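Local coordinates for protein WipB (Legionella pneumophila, PDB 5NNY) that acts as a Ser/Thr phosphatase, a translocated Legionella effector that targets the lysosomal nutrient-sensing machinery of the host, the chain here being its phosphatase domain, at residues Lys88-Leu93 and Gly119-Ile124; Gly26-Ser31 and Ile82-Thr87; Leu111-Tyr116 and His183-Lys188. All coordinates share one frame; numbering follows the deposited sequence.

All three contacts involve or touch helix 105-117 in the phosphoesterase fold of the phosphatase domain. Contact 2 comes first, pairing the short strands 28-29 and 83-84, and contact 1 opens at the very next residue. Contact 1 joins strands 90-93 and 121-125, the neighbouring parallel strands of a beta-alpha-beta unit whose helix is 105-117. That helix supplies one side of contact 3, where it meets the end of helix 175-186, so contacts 1 and 3 interleave along the chain. Centres of contacts 1 and 2 lie about 13 Å apart, those of 1 and 3 about 11 Å, and those of 2 and 3 about 16 Å. Leu115 touches Ile84 and Ile27 as well as Phe122, tying the small two-stranded sheet to the central one.

Contact 1 (Lys88-Leu93 and Gly119-Ile124); sequences KKLIRL and GADFEI
Arg92 and Glu123 lie side by side and point the same way, on the same face of the sheet, where their direct pairing places them. In the conformer described here, one of two modelled, Glu123 sets its CG between backbone N and carbonyl carbon (chi1 56°), then runs extended with Glu123 CG 3.6 Å from Arg92 CG. In this copy Arg92 NE meets Glu123 OE1 at 2.7 Å in a salt bridge whose hydrogen bond is weak and bent (119°), the guanidinium and carboxylate planes 82° apart, and a water joins Arg92 NH2, weakly, to Glu123 OE2. Ser194 OG hydrogen-bonds Glu123 OE1; Asp5 pairs with Arg92 NH1 and Lys191 with Glu123 OE2, which probably offsets much of the charge.

Leu90 crosses Asp121 obliquely, its CD1 3.4 Å from Asp121 OD2, while its CD2 covers one face of the Arg92 guanidinium. The other face of the sheet is apolar: branched Ile91 sets CB 4.0 Å from Phe122 CB, and Leu93 CD2 meets Ile124 CG1. Backbone bonds include Glu123 N to Ile91 O (2.8 Å).

Strand 6-8 flanks 90-93, strand 190-198 flanks 121-125, and helix 105-117, which links the two strands in a beta-alpha-beta unit, packs on Phe122 through Leu112, Leu115 and Tyr116.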
ATOM      1  N   LYS A  88       2.648   5.741  19.483  1.00 28.44           N
ATOM      2  CA  LYS A  88       3.137   4.437  19.918  1.00 33.89           C
ATOM      3  C   LYS A  88       2.356   3.278  19.320  1.00 33.66           C
ATOM      4  O   LYS A  88       2.931   2.221  19.047  1.00 44.17           O
ATOM      5  CB  LYS A  88       3.094   4.353  21.447  1.00 37.52           C
ATOM      6  CG  LYS A  88       3.691   5.573  22.128  1.00 44.06           C
ATOM      7  CD  LYS A  88       3.755   5.433  23.638  1.00 55.78           C
ATOM      8  CE  LYS A  88       4.578   6.564  24.245  1.00 60.94           C
ATOM      9  NZ  LYS A  88       5.953   6.565  23.657  1.00 61.23           N
ATOM     10  N   LYS A  89       1.057   3.456  19.117  1.00 26.49           N
ATOM     11  CA  LYS A  89       0.239   2.424  18.497  1.00 26.55           C
ATOM     12  C   LYS A  89       0.739   2.142  17.083  1.00 32.86           C
ATOM     13  O   LYS A  89       0.806   3.050  16.250  1.00 34.91           O
ATOM     14  CB  LYS A  89      -1.216   2.888  18.446  1.00 34.46           C
ATOM     15  CG  LYS A  89      -2.168   2.206  19.390  1.00 49.39           C
ATOM     16  CD  LYS A  89      -3.550   2.114  18.761  1.00 47.69           C
ATOM     17  CE  LYS A  89      -4.645   2.110  19.814  1.00 50.24           C
ATOM     18  NZ  LYS A  89      -5.919   1.494  19.319  1.00 42.32           N
ATOM     19  N   LEU A  90       1.071   0.884  16.802  1.00 29.01           N
ATOM     20  CA  LEU A  90       1.473   0.503  15.450  1.00 28.30           C
ATOM     21  C   LEU A  90       0.255   0.274  14.561  1.00 30.43           C
ATOM     22  O   LEU A  90      -0.697  -0.408  14.953  1.00 27.98           O
ATOM     23  CB  LEU A  90       2.344  -0.751  15.464  1.00 32.06           C
ATOM     24  CG  LEU A  90       2.711  -1.273  14.061  1.00 33.18           C
ATOM     25  CD1 LEU A  90       3.594  -0.285  13.325  1.00 29.00           C
ATOM     26  CD2 LEU A  90       3.391  -2.614  14.131  1.00 26.30           C
ATOM     27  N   ILE A  91       0.304   0.841  13.354  1.00 31.25           N
ATOM     28  CA  ILE A  91      -0.745   0.718  12.344  1.00 29.98           C
ATOM     29  C   ILE A  91      -0.189  -0.129  11.212  1.00 24.85           C
ATOM     30  O   ILE A  91       0.809   0.250  10.592  1.00 28.12           O
ATOM     31  CB  ILE A  91      -1.170   2.093  11.802  1.00 35.75           C
ATOM     32  CG1 ILE A  91      -1.407   3.076  12.952  1.00 38.81           C
ATOM     33  CG2 ILE A  91      -2.393   1.960  10.933  1.00 33.77           C
ATOM     34  CD1 ILE A  91      -1.100   4.522  12.578  1.00 39.99           C
ATOM     35  N   ARG A  92      -0.821  -1.265  10.932  1.00 22.25           N
ATOM     36  CA  ARG A  92      -0.449  -2.106   9.799  1.00 23.18           C
ATOM     37  C   ARG A  92      -1.535  -2.014   8.740  1.00 23.93           C
ATOM     38  O   ARG A  92      -2.698  -2.329   9.013  1.00 24.05           O
ATOM     39  CB  ARG A  92      -0.256  -3.570  10.203  1.00 29.02           C
ATOM     40  CG  ARG A  92       0.958  -3.863  11.036  1.00 35.78           C
ATOM     41  CD  ARG A  92       1.168  -5.385  11.186  1.00 33.82           C
ATOM     42  NE  ARG A  92       2.396  -5.678  11.932  1.00 38.64           N
ATOM     43  CZ  ARG A  92       2.461  -5.716  13.253  1.00 38.65           C
ATOM     44  NH1 ARG A  92       1.365  -5.485  13.952  1.00 42.74           N
ATOM     45  NH2 ARG A  92       3.612  -5.970  13.870  1.00 52.25           N
ATOM     46  N   LEU A  93      -1.153  -1.600   7.534  1.00 21.75           N
ATOM     47  CA  LEU A  93      -2.053  -1.612   6.388  1.00 18.66           C
ATOM     48  C   LEU A  93      -1.821  -2.887   5.577  1.00 25.05           C
ATOM     49  O   LEU A  93      -0.760  -3.064   4.973  1.00 19.62           O
ATOM     50  CB  LEU A  93      -1.831  -0.367   5.526  1.00 18.44           C
ATOM     51  CG  LEU A  93      -2.420   0.979   5.991  1.00 19.28           C
ATOM     52  CD1 LEU A  93      -1.924   1.430   7.365  1.00 29.00           C
ATOM     53  CD2 LEU A  93      -2.158   2.091   4.940  1.00 25.71           C
ATOM     54  N   GLY A 119       4.899  11.684  13.282  1.00 28.35           N
ATOM     55  CA  GLY A 119       5.528  10.639  14.060  1.00 28.14           C
ATOM     56  C   GLY A 119       4.701   9.406  14.350  1.00 28.14           C
ATOM     57  O   GLY A 119       5.051   8.659  15.269  1.00 23.69           O
ATOM     58  N   ALA A 120       3.625   9.157  13.609  1.00 25.54           N
ATOM     59  CA  ALA A 120       2.875   7.926  13.804  1.00 28.21           C
ATOM     60  C   ALA A 120       3.681   6.732  13.300  1.00 25.96           C
ATOM     61  O   ALA A 120       4.546   6.854  12.431  1.00 24.17           O
ATOM     62  CB  ALA A 120       1.515   7.992  13.101  1.00 27.84           C
ATOM     63  N   ASP A 121       3.428   5.580  13.900  1.00 26.66           N
ATOM     64  CA  ASP A 121       4.112   4.346  13.547  1.00 25.91           C
ATOM     65  C   ASP A 121       3.203   3.538  12.628  1.00 22.99           C
ATOM     66  O   ASP A 121       2.115   3.137  13.042  1.00 27.22           O
ATOM     67  CB  ASP A 121       4.460   3.560  14.811  1.00 26.07           C
ATOM     68  CG  ASP A 121       5.398   2.399  14.538  1.00 43.82           C
ATOM     69  OD1 ASP A 121       6.007   2.356  13.448  1.00 43.42           O
ATOM     70  OD2 ASP A 121       5.522   1.525  15.425  1.00 47.45           O
ATOM     71  N   PHE A 122       3.630   3.323  11.378  1.00 22.82           N
ATOM     72  CA  PHE A 122       2.781   2.620  10.426  1.00 24.35           C
ATOM     73  C   PHE A 122       3.613   1.791   9.460  1.00 22.53           C
ATOM     74  O   PHE A 122       4.778   2.078   9.202  1.00 22.39           O
ATOM     75  CB  PHE A 122       1.845   3.581   9.652  1.00 22.00           C
ATOM     76  CG  PHE A 122       2.535   4.528   8.689  1.00 24.40           C
ATOM     77  CD1 PHE A 122       3.089   5.719   9.135  1.00 22.95           C
ATOM     78  CD2 PHE A 122       2.554   4.257   7.324  1.00 19.11           C
ATOM     79  CE1 PHE A 122       3.693   6.600   8.248  1.00 28.98           C
ATOM     80  CE2 PHE A 122       3.154   5.120   6.423  1.00 20.60           C
ATOM     81  CZ  PHE A 122       3.725   6.303   6.885  1.00 26.69           C
ATOM     82  N   GLU A 123       3.023   0.717   8.955  0.72 19.77           N
ATOM     83  CA  GLU A 123       3.682  -0.056   7.914  0.72 21.39           C
ATOM     84  C   GLU A 123       2.646  -0.495   6.899  0.72 22.54           C
ATOM     85  O   GLU A 123       1.473  -0.693   7.226  0.72 18.53           O
ATOM     86  CB  GLU A 123       4.429  -1.278   8.455  0.72 26.25           C
ATOM     87  CG  GLU A 123       3.561  -2.213   9.245  0.72 33.99           C
ATOM     88  CD  GLU A 123       4.361  -3.305   9.919  0.72 37.39           C
ATOM     89  OE1 GLU A 123       3.861  -4.442   9.965  0.72 43.02           O
ATOM     90  OE2 GLU A 123       5.490  -3.027  10.387  0.72 35.56           O
ATOM     91  N   ILE A 124       3.116  -0.650   5.665  1.00 20.48           N
ATOM     92  CA  ILE A 124       2.300  -0.913   4.487  1.00 19.62           C
ATOM     93  C   ILE A 124       2.794  -2.203   3.854  1.00 18.23           C
ATOM     94  O   ILE A 124       3.962  -2.304   3.472  1.00 23.91           O
ATOM     95  CB  ILE A 124       2.380   0.244   3.476  1.00 18.46           C
ATOM     96  CG1 ILE A 124       1.948   1.536   4.156  1.00 21.58           C
ATOM     97  CG2 ILE A 124       1.480  -0.025   2.278  1.00 22.36           C
ATOM     98  CD1 ILE A 124       2.212   2.797   3.324  1.00 24.77           C
TER
HETATM   99  O   HOH W   1       1.058   5.575  15.780  1.00 27.06           O
HETATM  100  O   HOH W   2       6.144  -4.625  12.799  1.00 31.45           O

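Contact 2 (Gly26-Ser31 and Ile82-Thr87); sequences GIIAIS and IKIINT
Ile28 faces Ile84 in a non-hydrogen-bonded antiparallel pair, its CG2 3.9 Å from Ile84 CD1. The torsions of Ile28 explain the fit: CG1 lies between the backbone N and the carbonyl carbon (chi1 66°), which leaves CG2 beside the N and turned to its partners. Ile82, two residues before Ile84, reaches Ile28 diagonally, with CG2 3.9 Å from Ile28 CB, and its other branch, CG1, lies 4.0 Å from Ile30 CD1. Ile30 is fully extended, both torsions near 180°, which carries that terminal methyl along to Ile82. Branching at CB thus lets Ile82 serve two neighbours at once.

On the side of Ala29, small enough to leave room, the end of Ile85 turns in. Its CG1 lies between backbone N and carbonyl carbon (chi1 62°) and passes close to Gly26 O, while CG2 comes to 3.8 Å from Ala29 CB. Gly26, with positive phi, is the C-prime residue of the Schellman motif that ends helix 15-24. Backbone bonds run from Ala29 N to Lys83 O (2.8 Å), Lys83 N to Ala29 O, and Ile85 N to Ile27 O (2.8 Å). Asn86 uses its OD1 on Lys88 N and Lys89 N, and the side chain of Gln118 bonds Ile82 O and Ile84 N.

Chemically, then, backbone bonds set the pairing, and branched aliphatic groups fill one side against helices 15-24 and 105-117.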
ATOM      1  N   GLY A  26      -7.995   5.975  17.892  1.00 22.24           N
ATOM      2  CA  GLY A  26      -7.211   6.892  18.690  1.00 25.40           C
ATOM      3  C   GLY A  26      -5.856   7.257  18.134  1.00 29.15           C
ATOM      4  O   GLY A  26      -4.955   7.611  18.903  1.00 24.51           O
ATOM      5  N   ILE A  27      -5.676   7.189  16.813  1.00 24.97           N
ATOM      6  CA  ILE A  27      -4.429   7.680  16.241  1.00 28.70           C
ATOM      7  C   ILE A  27      -4.491   9.184  16.004  1.00 20.47           C
ATOM      8  O   ILE A  27      -3.493   9.889  16.185  1.00 21.81           O
ATOM      9  CB  ILE A  27      -4.090   6.934  14.940  1.00 27.00           C
ATOM     10  CG1 ILE A  27      -4.124   5.427  15.163  1.00 26.55           C
ATOM     11  CG2 ILE A  27      -2.723   7.396  14.419  1.00 19.59           C
ATOM     12  CD1 ILE A  27      -3.023   4.963  16.077  1.00 31.85           C
ATOM     13  N   ILE A  28      -5.629   9.701  15.528  1.00 21.74           N
ATOM     14  CA  ILE A  28      -5.717  11.107  15.153  1.00 21.59           C
ATOM     15  C   ILE A  28      -6.929  11.741  15.807  1.00 21.85           C
ATOM     16  O   ILE A  28      -7.927  11.082  16.110  1.00 30.00           O
ATOM     17  CB  ILE A  28      -5.801  11.336  13.624  1.00 20.50           C
ATOM     18  CG1 ILE A  28      -7.103  10.763  13.085  1.00 19.71           C
ATOM     19  CG2 ILE A  28      -4.591  10.753  12.916  1.00 18.77           C
ATOM     20  CD1 ILE A  28      -7.286  10.973  11.578  1.00 26.57           C
ATOM     21  N   ALA A  29      -6.830  13.052  15.989  1.00 21.60           N
ATOM     22  CA  ALA A  29      -7.945  13.887  16.408  1.00 21.15           C
ATOM     23  C   ALA A  29      -8.303  14.852  15.288  1.00 19.34           C
ATOM     24  O   ALA A  29      -7.428  15.434  14.642  1.00 22.87           O
ATOM     25  CB  ALA A  29      -7.617  14.661  17.686  1.00 25.54           C
ATOM     26  N   ILE A  30      -9.601  14.990  15.051  1.00 21.67           N
ATOM     27  CA  ILE A  30     -10.144  15.888  14.036  1.00 20.61           C
ATOM     28  C   ILE A  30     -11.513  16.293  14.540  1.00 20.69           C
ATOM     29  O   ILE A  30     -12.234  15.476  15.112  1.00 27.05           O
ATOM     30  CB  ILE A  30     -10.211  15.212  12.639  1.00 20.00           C
ATOM     31  CG1 ILE A  30     -10.623  16.205  11.539  1.00 16.43           C
ATOM     32  CG2 ILE A  30     -11.202  14.054  12.642  1.00 18.52           C
ATOM     33  CD1 ILE A  30     -10.754  15.538  10.141  1.00 20.36           C
ATOM     34  N   SER A  31     -11.857  17.555  14.365  1.00 21.95           N
ATOM     35  CA  SER A  31     -13.130  18.029  14.863  1.00 25.92           C
ATOM     36  C   SER A  31     -14.279  17.376  14.102  1.00 22.71           C
ATOM     37  O   SER A  31     -14.118  16.947  12.953  1.00 25.17           O
ATOM     38  CB  SER A  31     -13.228  19.548  14.757  1.00 23.85           C
ATOM     39  OG  SER A  31     -13.291  19.999  13.404  1.00 23.42           O
ATOM     40  N   ILE A  82      -5.476  18.120  11.113  1.00 23.04           N
ATOM     41  CA  ILE A  82      -5.471  16.790  11.708  1.00 25.24           C
ATOM     42  C   ILE A  82      -4.255  16.696  12.618  1.00 24.76           C
ATOM     43  O   ILE A  82      -3.155  17.125  12.245  1.00 28.20           O
ATOM     44  CB  ILE A  82      -5.452  15.700  10.624  1.00 25.97           C
ATOM     45  CG1 ILE A  82      -6.800  15.671   9.884  1.00 23.72           C
ATOM     46  CG2 ILE A  82      -5.116  14.350  11.223  1.00 24.44           C
ATOM     47  CD1 ILE A  82      -6.816  14.744   8.630  1.00 18.86           C
ATOM     48  N   LYS A  83      -4.460  16.199  13.832  1.00 25.36           N
ATOM     49  CA  LYS A  83      -3.373  16.011  14.782  1.00 24.33           C
ATOM     50  C   LYS A  83      -3.241  14.537  15.107  1.00 21.88           C
ATOM     51  O   LYS A  83      -4.232  13.873  15.411  1.00 25.31           O
ATOM     52  CB  LYS A  83      -3.596  16.808  16.073  1.00 27.80           C
ATOM     53  CG  LYS A  83      -2.280  17.215  16.719  1.00 39.34           C
ATOM     54  CD  LYS A  83      -2.397  17.402  18.211  1.00 48.36           C
ATOM     55  CE  LYS A  83      -1.019  17.662  18.800  1.00 52.52           C
ATOM     56  NZ  LYS A  83       0.032  16.883  18.077  1.00 48.37           N
ATOM     57  N   ILE A  84      -2.015  14.038  15.031  1.00 20.03           N
ATOM     58  CA  ILE A  84      -1.702  12.700  15.509  1.00 20.53           C
ATOM     59  C   ILE A  84      -1.586  12.776  17.025  1.00 24.15           C
ATOM     60  O   ILE A  84      -0.841  13.610  17.556  1.00 25.60           O
ATOM     61  CB  ILE A  84      -0.414  12.164  14.867  1.00 20.48           C
ATOM     62  CG1 ILE A  84      -0.698  11.594  13.469  1.00 21.06           C
ATOM     63  CG2 ILE A  84       0.205  11.070  15.714  1.00 18.15           C
ATOM     64  CD1 ILE A  84      -1.239  12.601  12.451  1.00 20.60           C
ATOM     65  N   ILE A  85      -2.363  11.958  17.723  1.00 24.53           N
ATOM     66  CA  ILE A  85      -2.395  11.953  19.183  1.00 29.08           C
ATOM     67  C   ILE A  85      -1.804  10.689  19.776  1.00 29.76           C
ATOM     68  O   ILE A  85      -1.715  10.588  21.009  1.00 25.36           O
ATOM     69  CB  ILE A  85      -3.829  12.146  19.720  1.00 27.97           C
ATOM     70  CG1 ILE A  85      -4.716  10.985  19.266  1.00 28.74           C
ATOM     71  CG2 ILE A  85      -4.384  13.456  19.235  1.00 33.32           C
ATOM     72  CD1 ILE A  85      -6.133  11.033  19.796  1.00 25.93           C
ATOM     73  N   ASN A  86      -1.423   9.717  18.953  1.00 23.82           N
ATOM     74  CA  ASN A  86      -0.811   8.485  19.427  1.00 29.27           C
ATOM     75  C   ASN A  86       0.294   8.096  18.463  1.00 28.27           C
ATOM     76  O   ASN A  86       0.020   7.735  17.311  1.00 26.41           O
ATOM     77  CB  ASN A  86      -1.833   7.352  19.557  1.00 25.33           C
ATOM     78  CG  ASN A  86      -1.286   6.162  20.339  1.00 24.20           C
ATOM     79  OD1 ASN A  86      -0.090   5.894  20.306  1.00 29.01           O
ATOM     80  ND2 ASN A  86      -2.151   5.471  21.061  1.00 30.70           N
ATOM     81  N   THR A  87       1.535   8.169  18.940  1.00 27.66           N
ATOM     82  CA  THR A  87       2.715   7.813  18.171  1.00 28.44           C
ATOM     83  C   THR A  87       3.287   6.459  18.564  1.00 33.48           C
ATOM     84  O   THR A  87       4.324   6.060  18.023  1.00 38.23           O
ATOM     85  CB  THR A  87       3.789   8.892  18.342  1.00 34.76           C
ATOM     86  OG1 THR A  87       4.188   8.935  19.719  1.00 28.19           O
ATOM     87  CG2 THR A  87       3.249  10.253  17.939  1.00 34.94           C
TER

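Contact 3 (Leu111-Tyr116 and His183-Lys188); sequences LLQALY and HQVYKK
Val185 fits against Leu112 and Tyr116 of helix 105-117, the helix of a beta-alpha-beta unit in the phosphoesterase fold, and brings the end of helix 175-186 against it. The nearest pair of CA atoms is Gln113 and Val185, 6.1 Å apart. Helix 175-186 has a wider pi-type turn at 183-186, the part that makes this contact.

Apolar packing dominates. Val185 stands with CG1 anti to its backbone N (chi1 177°), and its two methyls divide the work: Val185 CG1 rests by Leu112, 3.7 Å from Leu112 O and 4.1 Å from Leu112 CB, while Val185 CG2 comes within 3.7 Å of Tyr116 CD2. A compact, branched valine suits so close a helix approach. Leu112 and Tyr186 lie side by side and point the same way, and Leu112 CD1 meets the ring at its edge, in plane, 3.9 Å from Tyr186 CD1. Both also pack on Ile124 of strand 121-125, so the sheet lies beneath this junction.

No direct hydrogen bond crosses between segments 111-116 and 183-188. Tyr186 is an amphipathic choice: its ring packs inward, stacking edge-to-face with Phe133, while its buried OH is satisfied by Glu97.

Tyr116 combines both kinds of interaction. Gln184 O sits over one face of its ring, offset toward the rim. A water 3.2 Å from Tyr116 OH links that hydroxyl to the Gln184 backbone and side chain, donating to Gln184 O at 2.8 Å and to Gln184 OE1 at 3.1 Å.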
ATOM      1  N   LEU A 111      -2.733  11.828   3.660  1.00 15.40           N
ATOM      2  CA  LEU A 111      -2.927  11.264   4.996  1.00 17.58           C
ATOM      3  C   LEU A 111      -1.674  10.548   5.471  1.00 22.03           C
ATOM      4  O   LEU A 111      -1.253  10.721   6.619  1.00 20.08           O
ATOM      5  CB  LEU A 111      -4.129  10.312   5.017  1.00 17.16           C
ATOM      6  CG  LEU A 111      -5.475  11.025   5.184  1.00 28.36           C
ATOM      7  CD1 LEU A 111      -6.610  10.060   4.981  1.00 20.73           C
ATOM      8  CD2 LEU A 111      -5.589  11.684   6.577  1.00 28.39           C
ATOM      9  N   LEU A 112      -1.077   9.723   4.604  1.00 18.83           N
ATOM     10  CA  LEU A 112       0.182   9.073   4.945  1.00 14.84           C
ATOM     11  C   LEU A 112       1.259  10.098   5.283  1.00 14.99           C
ATOM     12  O   LEU A 112       2.031   9.906   6.224  1.00 18.66           O
ATOM     13  CB  LEU A 112       0.651   8.172   3.798  1.00 15.23           C
ATOM     14  CG  LEU A 112      -0.258   6.991   3.449  1.00 19.91           C
ATOM     15  CD1 LEU A 112       0.275   6.195   2.244  1.00 22.40           C
ATOM     16  CD2 LEU A 112      -0.447   6.072   4.685  1.00 15.54           C
ATOM     17  N   GLN A 113       1.347  11.179   4.506  1.00 16.60           N
ATOM     18  CA  GLN A 113       2.355  12.208   4.772  1.00 18.62           C
ATOM     19  C   GLN A 113       2.174  12.840   6.152  1.00 20.62           C
ATOM     20  O   GLN A 113       3.149  13.038   6.890  1.00 20.84           O
ATOM     21  CB  GLN A 113       2.287  13.270   3.680  1.00 20.54           C
ATOM     22  CG  GLN A 113       3.354  14.353   3.756  1.00 21.37           C
ATOM     23  CD  GLN A 113       3.202  15.310   2.587  1.00 19.85           C
ATOM     24  OE1 GLN A 113       2.097  15.754   2.299  1.00 26.20           O
ATOM     25  NE2 GLN A 113       4.298  15.602   1.893  1.00 28.25           N
ATOM     26  N   ALA A 114       0.935  13.155   6.525  1.00 21.06           N
ATOM     27  CA  ALA A 114       0.676  13.708   7.854  1.00 21.54           C
ATOM     28  C   ALA A 114       0.995  12.699   8.954  1.00 26.80           C
ATOM     29  O   ALA A 114       1.550  13.063   9.996  1.00 22.11           O
ATOM     30  CB  ALA A 114      -0.778  14.159   7.962  1.00 18.25           C
ATOM     31  N   LEU A 115       0.647  11.429   8.745  1.00 22.02           N
ATOM     32  CA  LEU A 115       1.014  10.402   9.718  1.00 23.74           C
ATOM     33  C   LEU A 115       2.522  10.383   9.929  1.00 23.95           C
ATOM     34  O   LEU A 115       3.009  10.393  11.070  1.00 25.90           O
ATOM     35  CB  LEU A 115       0.505   9.034   9.251  1.00 23.29           C
ATOM     36  CG  LEU A 115      -0.997   8.806   9.385  1.00 29.27           C
ATOM     37  CD1 LEU A 115      -1.426   7.496   8.728  1.00 22.72           C
ATOM     38  CD2 LEU A 115      -1.418   8.828  10.871  1.00 19.40           C
ATOM     39  N   TYR A 116       3.281  10.411   8.837  1.00 18.73           N
ATOM     40  CA  TYR A 116       4.736  10.347   8.934  1.00 22.48           C
ATOM     41  C   TYR A 116       5.298  11.616   9.581  1.00 28.26           C
ATOM     42  O   TYR A 116       6.111  11.550  10.516  1.00 24.49           O
ATOM     43  CB  TYR A 116       5.327  10.111   7.533  1.00 18.72           C
ATOM     44  CG  TYR A 116       6.811  10.417   7.399  1.00 25.06           C
ATOM     45  CD1 TYR A 116       7.766   9.521   7.862  1.00 32.00           C
ATOM     46  CD2 TYR A 116       7.251  11.603   6.802  1.00 31.16           C
ATOM     47  CE1 TYR A 116       9.117   9.789   7.738  1.00 31.93           C
ATOM     48  CE2 TYR A 116       8.608  11.883   6.671  1.00 26.81           C
ATOM     49  CZ  TYR A 116       9.532  10.965   7.142  1.00 35.77           C
ATOM     50  OH  TYR A 116      10.883  11.216   7.028  1.00 47.19           O
ATOM     51  N   HIS A 183       8.878   8.951  -2.336  1.00 22.95           N
ATOM     52  CA  HIS A 183      10.238   8.702  -1.868  1.00 18.02           C
ATOM     53  C   HIS A 183      10.404   9.006  -0.378  1.00 17.73           C
ATOM     54  O   HIS A 183      11.111   8.280   0.332  1.00 21.93           O
ATOM     55  CB  HIS A 183      11.224   9.545  -2.695  1.00 19.02           C
ATOM     56  CG  HIS A 183      11.367   9.091  -4.117  1.00 24.12           C
ATOM     57  ND1 HIS A 183      12.068   7.958  -4.470  1.00 29.38           N
ATOM     58  CD2 HIS A 183      10.906   9.622  -5.276  1.00 27.24           C
ATOM     59  CE1 HIS A 183      12.026   7.805  -5.782  1.00 23.71           C
ATOM     60  NE2 HIS A 183      11.332   8.805  -6.296  1.00 32.07           N
ATOM     61  N   GLN A 184       9.777  10.079   0.109  1.00 20.76           N
ATOM     62  CA  GLN A 184      10.010  10.512   1.489  1.00 29.35           C
ATOM     63  C   GLN A 184       9.145   9.768   2.495  1.00 28.20           C
ATOM     64  O   GLN A 184       9.503   9.669   3.674  1.00 26.80           O
ATOM     65  CB  GLN A 184       9.750  12.014   1.615  1.00 28.64           C
ATOM     66  CG  GLN A 184      10.745  12.838   0.859  1.00 33.03           C
ATOM     67  CD  GLN A 184      12.135  12.694   1.438  1.00 53.72           C
ATOM     68  OE1 GLN A 184      12.316  12.693   2.660  1.00 62.40           O
ATOM     69  NE2 GLN A 184      13.127  12.554   0.565  1.00 54.92           N
ATOM     70  N   VAL A 185       8.005   9.262   2.059  1.00 21.33           N
ATOM     71  CA  VAL A 185       6.992   8.734   2.958  1.00 16.57           C
ATOM     72  C   VAL A 185       6.660   7.293   2.612  1.00 22.70           C
ATOM     73  O   VAL A 185       6.840   6.383   3.428  1.00 25.52           O
ATOM     74  CB  VAL A 185       5.721   9.603   2.919  1.00 20.55           C
ATOM     75  CG1 VAL A 185       4.643   8.997   3.814  1.00 26.65           C
ATOM     76  CG2 VAL A 185       6.059  11.033   3.359  1.00 22.04           C
ATOM     77  N   TYR A 186       6.168   7.077   1.397  1.00 16.34           N
ATOM     78  CA  TYR A 186       5.541   5.796   1.084  1.00 19.60           C
ATOM     79  C   TYR A 186       6.544   4.646   1.078  1.00 24.13           C
ATOM     80  O   TYR A 186       6.339   3.619   1.751  1.00 22.90           O
ATOM     81  CB  TYR A 186       4.817   5.888  -0.263  1.00 19.15           C
ATOM     82  CG  TYR A 186       4.070   4.615  -0.617  1.00 21.84           C
ATOM     83  CD1 TYR A 186       2.778   4.387  -0.128  1.00 15.94           C
ATOM     84  CD2 TYR A 186       4.639   3.656  -1.467  1.00 20.73           C
ATOM     85  CE1 TYR A 186       2.075   3.230  -0.453  1.00 20.98           C
ATOM     86  CE2 TYR A 186       3.943   2.489  -1.791  1.00 23.11           C
ATOM     87  CZ  TYR A 186       2.665   2.282  -1.289  1.00 19.27           C
ATOM     88  OH  TYR A 186       1.961   1.139  -1.630  1.00 20.03           O
ATOM     89  N   LYS A 187       7.629   4.782   0.313  1.00 23.16           N
ATOM     90  CA  LYS A 187       8.456   3.608   0.030  1.00 24.39           C
ATOM     91  C   LYS A 187       9.224   3.131   1.255  1.00 21.87           C
ATOM     92  O   LYS A 187       9.522   1.939   1.366  1.00 24.92           O
ATOM     93  CB  LYS A 187       9.428   3.881  -1.131  1.00 22.77           C
ATOM     94  CG  LYS A 187      10.587   4.836  -0.807  1.00 22.17           C
ATOM     95  CD  LYS A 187      11.543   4.933  -1.988  1.00 27.08           C
ATOM     96  CE  LYS A 187      12.792   5.760  -1.660  1.00 24.71           C
ATOM     97  NZ  LYS A 187      13.546   6.007  -2.918  1.00 21.25           N
ATOM     98  N   LYS A 188       9.576   4.024   2.168  1.00 23.66           N
ATOM     99  CA  LYS A 188      10.337   3.561   3.315  1.00 29.50           C
ATOM    100  C   LYS A 188       9.457   2.936   4.392  1.00 27.07           C
ATOM    101  O   LYS A 188       9.992   2.414   5.374  1.00 31.51           O
ATOM    102  CB  LYS A 188      11.175   4.713   3.868  1.00 37.69           C
ATOM    103  CG  LYS A 188      12.321   5.105   2.920  1.00 40.39           C
ATOM    104  CD  LYS A 188      12.838   6.533   3.137  1.00 46.75           C
ATOM    105  CE  LYS A 188      13.541   7.083   1.868  1.00 50.18           C
ATOM    106  NZ  LYS A 188      14.881   6.470   1.588  1.00 47.63           N
TER
HETATM  107  O   HOH W   3      12.176  10.075   4.321  1.00 39.31           O